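Local coordinates for endoglucanase (Clostridium thermocellum, PDB 2YIK), which probably hydrolyses internal beta-1,4-glucosidic linkages in cellulose as a family 9 endoglucanase, at residues Glu62-Leu66 and Ser67-Asp71; Gln144-Thr148 and Gly149-His153; Ala326-Leu329 and Ala330-Asp334; Ala399-Ile402 and Ala403-Asp407. One frame throughout, in Å; residues are numbered along the deposited sequence.

Contact 1: Glu62-Leu66 and Ser67-Asp71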
loop_
_atom_site.group_PDB
_atom_site.type_symbol
_atom_site.label_atom_id
_atom_site.label_comp_id
_atom_site.label_asym_id
_atom_site.label_seq_id
_atom_site.Cartn_x
_atom_site.Cartn_y
_atom_site.Cartn_z
ATOM N N GLU A 62 19.949 -5.415 7.527
ATOM C CA GLU A 62 19.835 -6.771 7.000
ATOM C C GLU A 62 18.904 -6.841 5.785
ATOM O O GLU A 62 19.056 -7.712 4.920
ATOM C CB GLU A 62 19.307 -7.722 8.080
ATOM C CG GLU A 62 20.172 -7.821 9.350
ATOM C CD GLU A 62 19.902 -6.691 10.353
ATOM O OE1 GLU A 62 19.173 -5.737 10.007
ATOM O OE2 GLU A 62 20.419 -6.753 11.494
ATOM N N ASN A 63 17.951 -5.917 5.706
ATOM C CA ASN A 63 16.982 -5.933 4.615
ATOM C C ASN A 63 17.042 -4.830 3.556
ATOM O O ASN A 63 16.591 -5.033 2.427
ATOM C CB ASN A 63 15.579 -5.991 5.214
ATOM C CG ASN A 63 15.309 -7.307 5.916
ATOM O OD1 ASN A 63 14.911 -8.291 5.289
ATOM N ND2 ASN A 63 15.544 -7.338 7.224
ATOM N N SER A 64 17.581 -3.668 3.910
ATOM C CA SER A 64 17.673 -2.556 2.963
ATOM C C SER A 64 18.935 -2.612 2.091
ATOM O O SER A 64 20.021 -2.943 2.574
ATOM C CB SER A 64 17.623 -1.229 3.723
ATOM O OG SER A 64 17.934 -0.144 2.875
ATOM N N LEU A 65 18.786 -2.296 0.805
ATOM C CA LEU A 65 19.913 -2.308 -0.122
ATOM C C LEU A 65 20.633 -0.972 -0.150
ATOM O O LEU A 65 21.614 -0.813 -0.874
ATOM C CB LEU A 65 19.446 -2.641 -1.537
ATOM C CG LEU A 65 18.919 -4.048 -1.816
ATOM C CD1 LEU A 65 18.173 -4.044 -3.131
ATOM C CD2 LEU A 65 20.069 -5.047 -1.852
ATOM N N LEU A 66 20.146 -0.007 0.627
ATOM C CA LEU A 66 20.770 1.315 0.658
ATOM C C LEU A 66 21.758 1.413 1.819
ATOM O O LEU A 66 21.372 1.317 2.988
ATOM C CB LEU A 66 19.692 2.396 0.770
ATOM C CG LEU A 66 18.689 2.399 -0.390
ATOM C CD1 LEU A 66 17.549 3.354 -0.076
ATOM C CD2 LEU A 66 19.401 2.787 -1.693
ATOM N N SER A 67 23.035 1.594 1.484
ATOM C CA SER A 67 24.086 1.673 2.487
ATOM C C SER A 67 23.900 2.812 3.477
ATOM O O SER A 67 24.396 2.741 4.604
ATOM C CB SER A 67 25.453 1.800 1.803
ATOM O OG SER A 67 25.500 2.947 0.966
ATOM N N TRP A 68 23.188 3.862 3.075
ATOM C CA TRP A 68 22.980 4.983 3.980
ATOM C C TRP A 68 21.812 4.806 4.950
ATOM O O TRP A 68 21.445 5.743 5.667
ATOM C CB TRP A 68 22.821 6.284 3.196
ATOM C CG TRP A 68 21.871 6.203 2.056
ATOM C CD1 TRP A 68 22.146 5.775 0.793
ATOM C CD2 TRP A 68 20.500 6.623 2.054
ATOM N NE1 TRP A 68 21.030 5.904 -0.002
ATOM C CE2 TRP A 68 20.009 6.410 0.748
ATOM C CE3 TRP A 68 19.641 7.136 3.032
ATOM C CZ2 TRP A 68 18.692 6.731 0.388
ATOM C CZ3 TRP A 68 18.333 7.451 2.674
ATOM C CH2 TRP A 68 17.868 7.236 1.364
ATOM N N ARG A 69 21.218 3.614 4.968
ATOM C CA ARG A 69 20.130 3.322 5.909
ATOM C C ARG A 69 20.583 2.232 6.889
ATOM O O ARG A 69 21.099 1.193 6.480
ATOM C CB ARG A 69 18.863 2.836 5.192
ATOM C CG ARG A 69 18.002 3.919 4.527
ATOM C CD ARG A 69 17.654 5.051 5.486
ATOM N NE ARG A 69 17.493 4.600 6.868
ATOM C CZ ARG A 69 16.453 3.919 7.338
ATOM N NH1 ARG A 69 15.443 3.595 6.539
ATOM N NH2 ARG A 69 16.430 3.553 8.616
ATOM N N GLY A 70 20.413 2.487 8.182
ATOM C CA GLY A 70 20.778 1.507 9.197
ATOM C C GLY A 70 19.600 1.331 10.143
ATOM O O GLY A 70 18.579 2.004 9.984
ATOM N N ASP A 71 19.728 0.446 11.129
ATOM C CA ASP A 71 18.654 0.214 12.093
ATOM C C ASP A 71 18.209 1.525 12.724
ATOM O O ASP A 71 19.032 2.388 13.019
ATOM C CB ASP A 71 19.114 -0.742 13.202
ATOM C CG ASP A 71 19.387 -2.138 12.693
ATOM O OD1 ASP A 71 19.022 -2.432 11.541
ATOM O OD2 ASP A 71 19.959 -2.956 13.448
#

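Contact 2: Gln144-Thr148 and Gly149-His153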
loop_
_atom_site.group_PDB
_atom_site.type_symbol
_atom_site.label_atom_id
_atom_site.label_comp_id
_atom_site.label_asym_id
_atom_site.label_seq_id
_atom_site.Cartn_x
_atom_site.Cartn_y
_atom_site.Cartn_z
ATOM N N GLN A 144 6.737 -10.573 -14.962
ATOM C CA GLN A 144 7.579 -9.431 -15.282
ATOM C C GLN A 144 8.633 -9.142 -14.225
ATOM O O GLN A 144 9.738 -8.724 -14.561
ATOM C CB GLN A 144 6.721 -8.188 -15.524
ATOM C CG GLN A 144 5.989 -8.188 -16.865
ATOM C CD GLN A 144 4.968 -9.314 -16.997
ATOM O OE1 GLN A 144 4.050 -9.438 -16.187
ATOM N NE2 GLN A 144 5.122 -10.136 -18.036
ATOM N N PHE A 145 8.301 -9.346 -12.954
ATOM C CA PHE A 145 9.280 -9.134 -11.889
ATOM C C PHE A 145 10.399 -10.168 -12.096
ATOM O O PHE A 145 11.586 -9.867 -11.959
ATOM C CB PHE A 145 8.644 -9.354 -10.510
ATOM C CG PHE A 145 7.821 -8.192 -10.012
ATOM C CD1 PHE A 145 6.502 -8.038 -10.417
ATOM C CD2 PHE A 145 8.353 -7.276 -9.105
ATOM C CE1 PHE A 145 5.719 -6.987 -9.926
ATOM C CE2 PHE A 145 7.573 -6.222 -8.608
ATOM C CZ PHE A 145 6.257 -6.083 -9.021
ATOM N N ARG A 146 10.002 -11.389 -12.435
ATOM C CA ARG A 146 10.966 -12.459 -12.657
ATOM C C ARG A 146 11.810 -12.198 -13.887
ATOM O O ARG A 146 13.037 -12.268 -13.829
ATOM C CB ARG A 146 10.247 -13.802 -12.797
ATOM C CG ARG A 146 9.815 -14.354 -11.459
ATOM C CD ARG A 146 9.094 -15.682 -11.562
ATOM N NE ARG A 146 8.733 -16.135 -10.218
ATOM C CZ ARG A 146 8.082 -17.265 -9.939
ATOM N NH1 ARG A 146 7.705 -18.082 -10.922
ATOM N NH2 ARG A 146 7.807 -17.575 -8.671
ATOM N N ALA A 147 11.151 -11.882 -14.996
ATOM C CA ALA A 147 11.853 -11.613 -16.245
ATOM C C ALA A 147 12.886 -10.506 -16.075
ATOM O O ALA A 147 13.912 -10.496 -16.767
ATOM C CB ALA A 147 10.850 -11.238 -17.341
ATOM N N THR A 148 12.638 -9.577 -15.156
ATOM C CA THR A 148 13.575 -8.478 -14.948
ATOM C C THR A 148 14.497 -8.662 -13.752
ATOM O O THR A 148 15.260 -7.759 -13.410
ATOM C CB THR A 148 12.843 -7.135 -14.771
ATOM O OG1 THR A 148 11.874 -7.257 -13.724
ATOM C CG2 THR A 148 12.151 -6.722 -16.066
ATOM N N GLY A 149 14.420 -9.829 -13.117
ATOM C CA GLY A 149 15.267 -10.103 -11.967
ATOM C C GLY A 149 14.935 -9.250 -10.758
ATOM O O GLY A 149 15.789 -9.023 -9.897
ATOM N N GLN A 150 13.689 -8.788 -10.672
ATOM C CA GLN A 150 13.281 -7.942 -9.554
ATOM C C GLN A 150 12.328 -8.614 -8.557
ATOM O O GLN A 150 11.839 -7.964 -7.630
ATOM C CB GLN A 150 12.631 -6.660 -10.090
ATOM C CG GLN A 150 13.511 -5.860 -11.054
ATOM C CD GLN A 150 14.856 -5.505 -10.455
ATOM O OE1 GLN A 150 14.926 -4.900 -9.383
ATOM N NE2 GLN A 150 15.936 -5.877 -11.145
ATOM N N ALA A 151 12.072 -9.906 -8.737
ATOM C CA ALA A 151 11.158 -10.622 -7.850
ATOM C C ALA A 151 11.707 -10.762 -6.436
ATOM O O ALA A 151 10.966 -10.620 -5.458
ATOM C CB ALA A 151 10.827 -11.992 -8.433
ATOM N N VAL A 152 13.003 -11.031 -6.318
ATOM C CA VAL A 152 13.609 -11.177 -5.004
ATOM C C VAL A 152 13.454 -9.889 -4.193
ATOM O O VAL A 152 13.109 -9.934 -3.009
ATOM C CB VAL A 152 15.107 -11.555 -5.108
ATOM C CG1 VAL A 152 15.761 -11.507 -3.726
ATOM C CG2 VAL A 152 15.242 -12.954 -5.699
ATOM N N HIS A 153 13.693 -8.748 -4.834
ATOM C CA HIS A 153 13.574 -7.442 -4.173
ATOM C C HIS A 153 12.139 -7.259 -3.666
ATOM O O HIS A 153 11.916 -6.838 -2.531
ATOM C CB HIS A 153 13.922 -6.326 -5.164
ATOM C CG HIS A 153 14.161 -4.989 -4.528
ATOM N ND1 HIS A 153 13.974 -4.752 -3.183
ATOM C CD2 HIS A 153 14.577 -3.814 -5.062
ATOM C CE1 HIS A 153 14.265 -3.490 -2.915
ATOM N NE2 HIS A 153 14.633 -2.901 -4.036
#

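Contact 3: Ala326-Leu329 and Ala330-Asp334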
loop_
_atom_site.group_PDB
_atom_site.type_symbol
_atom_site.label_atom_id
_atom_site.label_comp_id
_atom_site.label_asym_id
_atom_site.label_seq_id
_atom_site.Cartn_x
_atom_site.Cartn_y
_atom_site.Cartn_z
ATOM N N ALA A 326 -13.281 -4.311 -6.580
ATOM C CA ALA A 326 -14.053 -4.664 -7.765
ATOM C C ALA A 326 -13.239 -5.538 -8.705
ATOM O O ALA A 326 -13.769 -6.479 -9.281
ATOM C CB ALA A 326 -14.520 -3.411 -8.495
ATOM N N CYS A 327 -11.953 -5.227 -8.855
ATOM C CA CYS A 327 -11.076 -6.008 -9.725
ATOM C C CYS A 327 -10.962 -7.454 -9.243
ATOM O O CYS A 327 -11.043 -8.391 -10.037
ATOM C CB CYS A 327 -9.671 -5.392 -9.775
ATOM S SG CYS A 327 -9.523 -3.861 -10.718
ATOM N N ILE A 328 -10.780 -7.631 -7.941
ATOM C CA ILE A 328 -10.631 -8.969 -7.397
ATOM C C ILE A 328 -11.924 -9.774 -7.511
ATOM O O ILE A 328 -11.891 -10.948 -7.883
ATOM C CB ILE A 328 -10.146 -8.923 -5.929
ATOM C CG1 ILE A 328 -8.866 -8.082 -5.845
ATOM C CG2 ILE A 328 -9.884 -10.348 -5.413
ATOM C CD1 ILE A 328 -7.781 -8.545 -6.775
ATOM N N LEU A 329 -13.054 -9.143 -7.204
ATOM C CA LEU A 329 -14.338 -9.819 -7.315
ATOM C C LEU A 329 -14.580 -10.214 -8.773
ATOM O O LEU A 329 -15.160 -11.257 -9.054
ATOM C CB LEU A 329 -15.471 -8.916 -6.807
ATOM C CG LEU A 329 -15.540 -8.753 -5.282
ATOM C CD1 LEU A 329 -16.657 -7.791 -4.907
ATOM C CD2 LEU A 329 -15.780 -10.111 -4.636
ATOM N N ALA A 330 -14.119 -9.389 -9.705
ATOM C CA ALA A 330 -14.299 -9.701 -11.115
ATOM C C ALA A 330 -13.410 -10.880 -11.519
ATOM O O ALA A 330 -13.831 -11.741 -12.295
ATOM C CB ALA A 330 -13.987 -8.483 -11.971
ATOM N N GLU A 331 -12.184 -10.914 -11.003
ATOM C CA GLU A 331 -11.271 -12.010 -11.315
ATOM C C GLU A 331 -11.820 -13.294 -10.700
ATOM O O GLU A 331 -11.685 -14.363 -11.273
ATOM C CB GLU A 331 -9.863 -11.715 -10.780
ATOM C CG GLU A 331 -9.207 -10.515 -11.449
ATOM C CD GLU A 331 -7.822 -10.181 -10.907
ATOM O OE1 GLU A 331 -7.175 -11.040 -10.275
ATOM O OE2 GLU A 331 -7.374 -9.039 -11.129
ATOM N N ILE A 332 -12.444 -13.177 -9.533
ATOM C CA ILE A 332 -13.032 -14.323 -8.854
ATOM C C ILE A 332 -14.166 -14.870 -9.721
ATOM O O ILE A 332 -14.309 -16.083 -9.895
ATOM C CB ILE A 332 -13.572 -13.904 -7.465
ATOM C CG1 ILE A 332 -12.402 -13.800 -6.481
ATOM C CG2 ILE A 332 -14.646 -14.879 -6.984
ATOM C CD1 ILE A 332 -12.759 -13.149 -5.170
ATOM N N ASN A 333 -14.960 -13.962 -10.276
ATOM C CA ASN A 333 -16.064 -14.358 -11.125
ATOM C C ASN A 333 -15.571 -15.039 -12.394
ATOM O O ASN A 333 -16.155 -16.027 -12.834
ATOM C CB ASN A 333 -16.916 -13.156 -11.514
ATOM C CG ASN A 333 -18.035 -13.540 -12.445
ATOM O OD1 ASN A 333 -18.032 -13.203 -13.631
ATOM N ND2 ASN A 333 -18.992 -14.274 -11.914
ATOM N N ASP A 334 -14.504 -14.504 -12.984
ATOM C CA ASP A 334 -13.945 -15.072 -14.208
ATOM C C ASP A 334 -13.402 -16.471 -13.961
ATOM O O ASP A 334 -13.573 -17.370 -14.780
ATOM C CB ASP A 334 -12.808 -14.199 -14.752
ATOM C CG ASP A 334 -13.304 -12.910 -15.400
ATOM O OD1 ASP A 334 -14.513 -12.801 -15.700
ATOM O OD2 ASP A 334 -12.465 -12.009 -15.627
#

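Contact 4: Ala399-Ile402 and Ala403-Asp407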
loop_
_atom_site.group_PDB
_atom_site.type_symbol
_atom_site.label_atom_id
_atom_site.label_comp_id
_atom_site.label_asym_id
_atom_site.label_seq_id
_atom_site.Cartn_x
_atom_site.Cartn_y
_atom_site.Cartn_z
ATOM N N ALA A 399 -4.563 4.421 -11.310
ATOM C CA ALA A 399 -5.439 4.232 -12.462
ATOM C C ALA A 399 -4.682 3.415 -13.504
ATOM O O ALA A 399 -5.258 2.558 -14.172
ATOM C CB ALA A 399 -5.852 5.583 -13.049
ATOM N N GLN A 400 -3.388 3.697 -13.648
ATOM C CA GLN A 400 -2.552 2.965 -14.595
ATOM C C GLN A 400 -2.561 1.482 -14.233
ATOM O O GLN A 400 -2.717 0.615 -15.097
ATOM C CB GLN A 400 -1.110 3.485 -14.558
ATOM C CG GLN A 400 -0.889 4.859 -15.191
ATOM C CD GLN A 400 0.586 5.236 -15.231
ATOM O OE1 GLN A 400 1.434 4.406 -15.562
ATOM N NE2 GLN A 400 0.898 6.488 -14.900
ATOM N N LEU A 401 -2.383 1.194 -12.947
ATOM C CA LEU A 401 -2.378 -0.183 -12.472
ATOM C C LEU A 401 -3.687 -0.870 -12.836
ATOM O O LEU A 401 -3.675 -1.948 -13.426
ATOM C CB LEU A 401 -2.174 -0.231 -10.957
ATOM C CG LEU A 401 -2.220 -1.625 -10.321
ATOM C CD1 LEU A 401 -1.121 -2.499 -10.918
ATOM C CD2 LEU A 401 -2.047 -1.505 -8.813
ATOM N N ILE A 402 -4.812 -0.240 -12.494
ATOM C CA ILE A 402 -6.125 -0.811 -12.800
ATOM C C ILE A 402 -6.266 -1.013 -14.303
ATOM O O ILE A 402 -6.807 -2.018 -14.751
ATOM C CB ILE A 402 -7.287 0.093 -12.308
ATOM C CG1 ILE A 402 -7.219 0.243 -10.785
ATOM C CG2 ILE A 402 -8.633 -0.487 -12.759
ATOM C CD1 ILE A 402 -7.431 -1.033 -10.046
ATOM N N ALA A 403 -5.773 -0.057 -15.081
ATOM C CA ALA A 403 -5.856 -0.156 -16.535
ATOM C C ALA A 403 -5.117 -1.394 -17.055
ATOM O O ALA A 403 -5.622 -2.116 -17.915
ATOM C CB ALA A 403 -5.275 1.099 -17.173
ATOM N N LEU A 404 -3.919 -1.627 -16.524
ATOM C CA LEU A 404 -3.090 -2.756 -16.933
ATOM C C LEU A 404 -3.644 -4.099 -16.445
ATOM O O LEU A 404 -3.513 -5.112 -17.125
ATOM C CB LEU A 404 -1.660 -2.528 -16.440
ATOM C CG LEU A 404 -1.071 -1.254 -17.071
ATOM C CD1 LEU A 404 0.049 -0.690 -16.215
ATOM C CD2 LEU A 404 -0.589 -1.577 -18.478
ATOM N N VAL A 405 -4.271 -4.098 -15.273
ATOM C CA VAL A 405 -4.868 -5.314 -14.734
ATOM C C VAL A 405 -6.098 -5.694 -15.579
ATOM O O VAL A 405 -6.337 -6.870 -15.863
ATOM C CB VAL A 405 -5.282 -5.119 -13.249
ATOM C CG1 VAL A 405 -6.248 -6.222 -12.815
ATOM C CG2 VAL A 405 -4.040 -5.131 -12.367
ATOM N N TYR A 406 -6.867 -4.691 -15.993
ATOM C CA TYR A 406 -8.054 -4.941 -16.809
ATOM C C TYR A 406 -7.654 -5.578 -18.139
ATOM O O TYR A 406 -8.260 -6.564 -18.572
ATOM C CB TYR A 406 -8.811 -3.639 -17.091
ATOM C CG TYR A 406 -10.092 -3.836 -17.875
ATOM C CD1 TYR A 406 -10.078 -3.915 -19.267
ATOM C CD2 TYR A 406 -11.317 -3.955 -17.223
ATOM C CE1 TYR A 406 -11.251 -4.110 -19.989
ATOM C CE2 TYR A 406 -12.497 -4.144 -17.933
ATOM C CZ TYR A 406 -12.458 -4.219 -19.315
ATOM O OH TYR A 406 -13.626 -4.379 -20.029
ATOM N N ASP A 407 -6.634 -5.019 -18.786
ATOM C CA ASP A 407 -6.191 -5.559 -20.064
ATOM C C ASP A 407 -5.621 -6.961 -19.915
ATOM O O ASP A 407 -5.819 -7.808 -20.790
ATOM C CB ASP A 407 -5.159 -4.634 -20.727
ATOM C CG ASP A 407 -5.807 -3.416 -21.387
ATOM O OD1 ASP A 407 -7.053 -3.321 -21.360
ATOM O OD2 ASP A 407 -5.078 -2.558 -21.934
#

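Contact 1: Glu62-Leu66 and Ser67-Asp71
Ser67 follows Leu66 into a type I beta turn that runs from Leu66 to Arg69, just beyond the end of helix 60-63. At Trp68, chi1 of 48° places CG between the backbone N and the carbonyl carbon and brings the indole back beside Leu66. A CH-pi contact results: Leu66 CB stands 4.1 Å from the centroid of the five-membered ring of Trp68, over its face, while Leu66 CD1 reaches the six-membered ring at Trp68 CZ2, 3.6 Å away. Arg69 CG lies over the rim of the same indole face. The turn is closed by Arg69 N, which donates to Leu66 O at 3.0 Å. Arg69 CB packs on Ser64 OG at 3.9 Å; that oxygen accepts from Leu66 N (3.2 Å), an ST turn, and the hydroxyl itself is hydrogen-bonded to the backbone O of Asp52. The arginine chain then bends away to a salt bridge with Glu198 and to the carbonyls of Ala53 and Met55, its side chain about 5 Å from the bound zinc ion. At Asp71, OD1 meets Glu62 OE1 at 3.6 Å with the two carboxylates nearly coplanar; the like charges are probably eased by Asp61 N, which donates to Asp71 OD1. The turn packs against two helices: Leu66 and Trp68 rest on helix 49-54, and Trp68, stacked with Tyr469, also touches helix 453-456.

Contact 2: Gln144-Thr148 and Gly149-His153
Thr148 and Gln150 cross at about a right angle, the aliphatic part of the glutamine passing alongside the threonine hydroxyl. Gln150 CG touches Thr148 OG1 at 3.4 Å; a bend at chi2 (-56°) then swings the terminal amide round to the backbone of the same threonine. There Gln150 NE2 donates to Thr148 O at 3.0 Å, a fairly straight bond (162°) with the acceptor lying close to the amide plane. The hydroxyl serves the preceding helix instead: Thr148 OG1 donates to Gln144 O at 2.7 Å, and because Thr148 N donates to that carbonyl too, one oxygen is gripped twice by one residue.

The second pairing is apolar. The methyl of Ala151 meets two side chains of the preceding helix, with Phe145 CB and Arg146 CG each 4.0 Å from Ala151 CB. The phenyl ring of Phe145 does not lay a face on this junction; it offers its edge, with Gln150 O in the ring plane and 3.8 Å from Phe145 CD2. Its further surroundings are Tyr138, in an edge-to-face pair, and helices 40-47 and 499-516.

Between the two pairings the backbone changes direction at Gly149, whose phi is positive. Gly149 N bonds to Arg146 O at 2.9 Å and Gln150 N to Phe145 O at 2.7 Å. These paired bonds define a Schellman motif ending helix 142-147, while Gln150 is already the N-cap residue of helix 151-167: a compact helix-to-helix joint in the mainly helical (alpha/alpha)6 barrel fold of family 9.

Contact 3: Ala326-Leu329 and Ala330-Asp334
Helix 322-336 belongs to the helical (alpha/alpha)6 barrel of family 9 enzymes, and this part of it leads to a calcium site that Asn333 shares with Asp337, Ser340 and Glu344. Ile328 and Ile332, one turn apart, cross obliquely on one flank, Ile328 CG2 approaching Ile332 CD1 at 4.0 Å. Leu329 CD2 comes to the same Ile332 CD1 from another side, at 4.3 Å. Ile332 CG1 also lies against the preceding turn, 3.2 Å from Ile328 O. Glu331 behaves alike, its CG only 3.1 Å from Cys327 O, with an extended chain beyond carrying the carboxylate outward from the helix and back toward its N-terminal side. The backbone is regular: Ile332 N donates to Ile328 O at 2.8 Å, and Asn333 N to Leu329 O at 3.0 Å. At Asn333, CG stands anti to the backbone N (chi1 178°), which turns the amide away from the preceding turn and toward the calcium ion. Helix 279-293 packs on both isoleucines. The chemistry is mixed: hydrocarbon packing on the isoleucines, an amide for the metal, and a buried Glu331 carboxylate close to that of Glu140, where one of the pair may hold a proton.

Contact 4: Ala399-Ile402 and Ala403-Asp407
Tyr406 holds its ring clear of the preceding helical turn, and only its CB returns to it, 3.5 Å from Ile402 O. Chi1 of -177° sets CG anti to the backbone N and sends the phenol outward, where it stacks with His410 and forms edge-to-face pairs with Tyr417 and Trp362. Asp407 OD1 lies at the edge of the tyrosine ring, in its plane. The other flat group, the amide of Gln400, is tied through NE2 to Asn396 OD1.

Elsewhere the contact is aliphatic. Leu401 CD1 and Val405 CG2, from side chains one turn apart, meet at 4.2 Å. Leu404 folds over the carbonyl behind it, with CD1 3.3 Å from Gln400 O, and Ala403 CB sits 3.3 Å from that same Gln400 O. Four successive i to i+4 bonds run beneath. Val405 N to Leu401 O spans 2.9 Å, while Ala403 N to Ala399 O measures 2.8 Å.

Helix 392-408 is flanked by several others: Leu401, Ile402 and Val405 pack on Trp136 of helix 124-140, Ala403 and Tyr406 on Leu369 of helix 363-373, and Ala399 and Gln400 on helix 416-428.

Overall arrangement
The four contacts sort by depth. Contacts 3 and 4 are buried runs of regular helix, built from aliphatic packing over i to i+4 bonds, and their helices meet: Cys327 SG lies 3.6 Å from Ile402 CD1, and Trp136 of helix 124-140 serves both. Contacts 1 and 2 are partly buried and mark where helices end, so capping bonds, a beta turn and polar side chains replace the repetitive backbone pattern. These two also touch, Leu65 packing against His153. Metals accompany both kinds, zinc beside contact 1 and calcium at contact 3; the centres of contacts 1 and 3 stand about 38 Å apart, on opposite sides of the chain's centre.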